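Local coordinates for cellulose binding domain-containing protein (Clostridium clariflavum, PDB 4B96) that probably binds cellulose through this family 3b carbohydrate-binding module, a calcium-containing part of a membrane-associated biomass-sensing protein, at residues Lys66-Gly71 against Phe90-Ile95; Trp23-Glu28 against Ala101-Ala106. All coordinates share one frame; numbering follows the deposited sequence. Where two conformers were deposited one is given.

Interaction 1 of 2, residues Lys66-Gly71 against Phe90-Ile95; sequences KNDVKG and FEKGSI
Glu91 N donates to Asp68 O over 2.8 Å. The bond is fairly straight, 163° at the hydrogen, and the donor stands somewhat out of the carbonyl plane. The same oxygen is approached by Phe90 CA at 3.2 Å in a CA-H...O contact, so the Asp68 carbonyl, just before strand 69-75, meets two successive residues of segment 90-95. Beside this bond, the carboxylate of Asp68 crosses the bent chain of Lys92: OD2 lies 3.6 Å from CE but 4.2 Å from NZ, too far for a salt bridge. Each charged end has a stronger partner elsewhere, since Asp68 OD2 accepts from the backbone N of Asp64 and Lys92 NZ donates to the carbonyl of Leu62. The ammonium may still steady the negative charge of Asp68 electrostatically.

Here strand 69-75, an outermost strand of its antiparallel sheet in this chain, begins against the end of strand 83-90. Val69 and Phe90 are a non-hydrogen-bonded antiparallel pair, beyond which the chain turns away through Glu91 and Lys92 towards strand 94-95.

Val69 and Phe90 send their side chains side by side into the interior of the beta-sandwich. Val69 CG2, anti to its carbonyl carbon, comes 4.1 Å from Phe90 CD2 and approaches the ring obliquely. Tyr60 of strand 53-60 touches both side chains, and Val103 of the facing sheet packs against them too.

Farther out, Glu91 bends at chi2 (-85°) and lies across the aliphatic part of Lys70, whose own chain is bent at chi2. Glu91 OE2 comes 3.5 Å from Lys70 CE, while the ammonium stands farther off, leaving at most a long-range attraction and no salt bridge. Glu91 CG also rests 3.7 Å from Asn67 O.

Interaction 2 of 2, residues Trp23-Glu28 against Ala101-Ala106; sequences WDFVIE and AWVFGA
Gly105 lies beneath the indole of Trp23, its CA 3.9 Å from the centroid of the six-membered ring in a CH-pi contact over the face. Trp23 CG sits between the backbone N and the carbonyl carbon (chi1 44°), which turns the indole over the neighbouring strand, where the missing side chain of Gly105 leaves room for it. Val103 is the next bump: CG1 meets the indole edge at CZ3, 3.7 Å away, while CB sits over the face of Phe25, 4.0 Å from that ring's centroid. One branched side chain thus fills the notch between two aromatic rings, and farther along Ile27 and Ala101 continue this inward-facing row.

On the reverse face, Val26 CG2 presses onto the indole of Trp102, 3.7 Å from the centroid of its six-membered ring and offset toward the rim. Asp24 crosses Phe104 at about a right angle, its carboxylate plane almost parallel to the ring. Asp24 OD1 accepts a 2.9 Å bond from Gly105 N, met from above the carboxylate plane, and OD2 forms a salt bridge with Arg22.

Paired backbone bonds join Phe25 to Val103 and Ile27 to Ala101; Val103 N reaches Phe25 O at 2.8 Å. Toward Trp23 the regular pairing gives way, and the Trp23 N bond to Gly105 O is weak. Phe130 lies against the Trp102 and Phe104 rings, whereas Val42 and Val88 of the opposite sheet meet Phe25. Such adjoining antiparallel strands, with one face turned to a second sheet, belong to the beta-sandwich of family 3 carbohydrate-binding modules.

In the fold
Interactions 1 and 2 lie with their centres about 12 Å apart, and the Val69-Phe90 pairing of interaction 1 belongs to the sheet opposite that of interaction 2. Along the chain the order is 23-28, 66-71, 90-95 and 101-106, so both halves of interaction 1 fall between the strands paired in interaction 2. Strand 94-95, paired with 35-36, lies on the passage from strand 83-90 to strand 100-109 of the other sheet. The contacts meet in the core: Phe90 CZ lies 3.9 Å from Phe25 CZ, and Ile95 CD1 is 3.7 Å from Ala101 CB. Interaction 1 thus lies at a sheet margin, interaction 2 inside the other sheet, and their shared apolar packing joins both layers of the module.

Interaction 1 of 2, residues Lys66-Gly71 against Phe90-Ile95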
# COMPACT_ATOMS: atom_id res chain seq x y z
N LYS A 66 23.06 -3.28 17.90
CA LYS A 66 24.28 -2.90 17.15
C LYS A 66 24.57 -3.77 15.91
O LYS A 66 24.61 -3.31 14.74
CB LYS A 66 25.46 -2.88 18.11
CG LYS A 66 25.06 -2.10 19.37
CD LYS A 66 26.14 -2.10 20.47
CE LYS A 66 26.33 -0.69 21.04
NZ LYS A 66 27.42 -0.68 22.08
N ASN A 67 24.69 -5.06 16.15
CA ASN A 67 25.10 -5.96 15.10
C ASN A 67 24.05 -6.38 14.09
O ASN A 67 24.40 -6.68 12.97
CB ASN A 67 25.70 -7.17 15.72
CG ASN A 67 26.98 -6.84 16.42
OD1 ASN A 67 27.78 -6.03 15.91
ND2 ASN A 67 27.19 -7.41 17.59
N ASP A 68 22.78 -6.45 14.47
CA ASP A 68 21.78 -7.12 13.61
C ASP A 68 20.92 -6.22 12.75
O ASP A 68 20.28 -6.72 11.82
CB ASP A 68 20.86 -8.04 14.42
CG ASP A 68 21.64 -9.17 15.11
OD1 ASP A 68 22.80 -9.41 14.71
OD2 ASP A 68 21.10 -9.84 16.03
N VAL A 69 20.83 -4.93 13.08
CA VAL A 69 19.94 -4.03 12.37
C VAL A 69 20.83 -2.99 11.66
O VAL A 69 21.67 -2.38 12.32
CB VAL A 69 18.99 -3.30 13.31
CG1 VAL A 69 18.07 -2.37 12.47
CG2 VAL A 69 18.12 -4.30 14.10
N LYS A 70 20.71 -2.85 10.34
CA LYS A 70 21.60 -1.97 9.57
C LYS A 70 20.80 -0.87 8.88
O LYS A 70 19.65 -1.10 8.52
CB LYS A 70 22.35 -2.78 8.49
CG LYS A 70 23.18 -3.95 9.07
CD LYS A 70 24.23 -3.45 10.03
CE LYS A 70 25.25 -4.54 10.38
NZ LYS A 70 26.17 -4.02 11.47
N GLY A 71 21.40 0.30 8.67
CA GLY A 71 20.66 1.36 8.02
C GLY A 71 21.56 2.09 7.02
O GLY A 71 22.73 2.32 7.30
N PHE A 90 18.26 -6.29 8.00
CA PHE A 90 18.54 -7.14 9.16
C PHE A 90 19.51 -8.19 8.78
O PHE A 90 19.30 -8.86 7.77
CB PHE A 90 17.24 -7.83 9.59
CG PHE A 90 16.19 -6.85 9.93
CD1 PHE A 90 15.35 -6.34 8.92
CD2 PHE A 90 16.10 -6.36 11.23
CE1 PHE A 90 14.36 -5.36 9.21
CE2 PHE A 90 15.11 -5.38 11.54
CZ PHE A 90 14.23 -4.90 10.52
N GLU A 91 20.52 -8.41 9.62
CA GLU A 91 21.48 -9.49 9.39
C GLU A 91 20.94 -10.76 9.95
O GLU A 91 21.43 -11.84 9.62
CB GLU A 91 22.81 -9.19 10.10
CG GLU A 91 23.47 -7.91 9.65
CD GLU A 91 24.31 -8.07 8.41
OE1 GLU A 91 24.03 -9.01 7.62
OE2 GLU A 91 25.26 -7.26 8.21
N LYS A 92 19.99 -10.65 10.87
CA LYS A 92 19.46 -11.82 11.57
C LYS A 92 18.09 -11.48 12.15
O LYS A 92 17.83 -10.31 12.49
CB LYS A 92 20.40 -12.23 12.73
CG LYS A 92 20.04 -13.57 13.30
CD LYS A 92 20.23 -13.65 14.83
CE LYS A 92 19.16 -12.81 15.55
NZ LYS A 92 18.94 -13.31 16.92
N GLY A 93 17.22 -12.47 12.29
CA GLY A 93 15.90 -12.19 12.85
C GLY A 93 14.83 -13.00 12.15
O GLY A 93 14.83 -13.12 10.92
N SER A 94 13.92 -13.59 12.93
CA SER A 94 12.89 -14.41 12.33
C SER A 94 11.59 -14.11 13.08
O SER A 94 11.54 -14.29 14.30
CB SER A 94 13.31 -15.88 12.50
OG SER A 94 12.36 -16.73 11.89
N ILE A 95 10.55 -13.60 12.41
CA ILE A 95 9.35 -13.27 13.17
C ILE A 95 8.41 -14.45 13.24
O ILE A 95 7.96 -14.92 12.22
CB ILE A 95 8.54 -12.10 12.55
CG1 ILE A 95 9.46 -10.96 12.11
CG2 ILE A 95 7.47 -11.61 13.56
CD1 ILE A 95 8.67 -9.72 11.53

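Interaction 2 of 2, residues Trp23-Glu28 against Ala101-Ala106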
# COMPACT_ATOMS: atom_id res chain seq x y z
N TRP A 23 12.32 6.67 13.14
CA TRP A 23 11.69 5.79 12.15
C TRP A 23 11.00 4.57 12.78
O TRP A 23 10.60 3.64 12.06
CB TRP A 23 12.72 5.38 11.12
CG TRP A 23 14.09 4.97 11.74
CD1 TRP A 23 15.24 5.76 11.88
CD2 TRP A 23 14.41 3.69 12.31
NE1 TRP A 23 16.25 5.00 12.46
CE2 TRP A 23 15.75 3.74 12.75
CE3 TRP A 23 13.68 2.50 12.47
CZ2 TRP A 23 16.38 2.64 13.36
CZ3 TRP A 23 14.29 1.40 13.06
CH2 TRP A 23 15.65 1.48 13.50
N ASP A 24 10.87 4.55 14.11
CA ASP A 24 10.40 3.34 14.84
C ASP A 24 9.23 2.61 14.18
O ASP A 24 8.15 3.24 13.90
CB ASP A 24 9.85 3.70 16.20
CG ASP A 24 10.90 4.36 17.11
OD1 ASP A 24 11.97 4.79 16.59
OD2 ASP A 24 10.61 4.45 18.31
N PHE A 25 9.37 1.31 14.04
CA PHE A 25 8.29 0.53 13.46
C PHE A 25 8.13 -0.82 14.12
O PHE A 25 9.05 -1.30 14.84
CB PHE A 25 8.48 0.36 11.95
CG PHE A 25 9.77 -0.34 11.56
CD1 PHE A 25 9.81 -1.74 11.45
CD2 PHE A 25 10.91 0.41 11.19
CE1 PHE A 25 10.97 -2.40 11.06
CE2 PHE A 25 12.08 -0.24 10.76
CZ PHE A 25 12.13 -1.66 10.74
N VAL A 26 6.95 -1.40 13.90
CA VAL A 26 6.67 -2.76 14.30
C VAL A 26 6.21 -3.50 13.05
O VAL A 26 5.31 -3.07 12.35
CB VAL A 26 5.52 -2.81 15.33
CG1 VAL A 26 5.23 -4.29 15.76
CG2 VAL A 26 5.87 -1.95 16.55
N ILE A 27 6.88 -4.59 12.72
CA ILE A 27 6.37 -5.43 11.64
C ILE A 27 5.63 -6.53 12.32
O ILE A 27 6.21 -7.24 13.14
CB ILE A 27 7.47 -6.12 10.87
CG1 ILE A 27 8.41 -5.12 10.21
CG2 ILE A 27 6.88 -7.10 9.82
CD1 ILE A 27 9.57 -5.80 9.59
N GLU A 28 4.36 -6.68 11.96
CA GLU A 28 3.52 -7.73 12.49
C GLU A 28 3.50 -8.89 11.48
O GLU A 28 3.42 -8.67 10.26
CB GLU A 28 2.10 -7.19 12.72
CG GLU A 28 2.00 -6.03 13.71
CD GLU A 28 0.54 -5.70 14.10
OE1 GLU A 28 -0.35 -5.81 13.23
OE2 GLU A 28 0.27 -5.33 15.27
N ALA A 101 8.01 -7.91 15.13
CA ALA A 101 9.38 -7.46 15.39
C ALA A 101 9.23 -5.98 15.75
O ALA A 101 8.64 -5.20 14.97
CB ALA A 101 10.23 -7.57 14.11
N TRP A 102 9.78 -5.57 16.91
CA TRP A 102 9.77 -4.13 17.26
C TRP A 102 11.15 -3.59 16.96
O TRP A 102 12.13 -4.15 17.42
CB TRP A 102 9.45 -3.91 18.77
CG TRP A 102 8.04 -4.40 19.17
CD1 TRP A 102 7.60 -5.68 19.15
CD2 TRP A 102 6.91 -3.61 19.60
NE1 TRP A 102 6.30 -5.75 19.56
CE2 TRP A 102 5.84 -4.50 19.84
CE3 TRP A 102 6.70 -2.23 19.82
CZ2 TRP A 102 4.54 -4.05 20.28
CZ3 TRP A 102 5.40 -1.78 20.27
CH2 TRP A 102 4.35 -2.70 20.48
N VAL A 103 11.22 -2.49 16.20
CA VAL A 103 12.50 -1.93 15.84
C VAL A 103 12.49 -0.42 16.00
O VAL A 103 11.78 0.26 15.24
CB VAL A 103 12.90 -2.30 14.37
CG1 VAL A 103 14.42 -2.13 14.21
CG2 VAL A 103 12.47 -3.74 14.01
N PHE A 104 13.18 0.11 17.03
CA PHE A 104 13.13 1.56 17.29
C PHE A 104 14.50 2.18 17.03
O PHE A 104 15.52 1.57 17.31
CB PHE A 104 12.84 1.91 18.76
CG PHE A 104 11.57 1.32 19.29
CD1 PHE A 104 10.69 0.64 18.46
CD2 PHE A 104 11.26 1.43 20.62
CE1 PHE A 104 9.51 0.09 18.97
CE2 PHE A 104 10.08 0.86 21.12
CZ PHE A 104 9.24 0.18 20.30
N GLY A 105 14.52 3.39 16.51
CA GLY A 105 15.80 4.08 16.38
C GLY A 105 15.61 5.42 15.71
O GLY A 105 14.48 5.86 15.50
N ALA A 106 16.73 6.05 15.38
CA ALA A 106 16.71 7.40 14.89
C ALA A 106 17.70 7.55 13.73
O ALA A 106 18.65 6.75 13.58
CB ALA A 106 17.11 8.37 16.06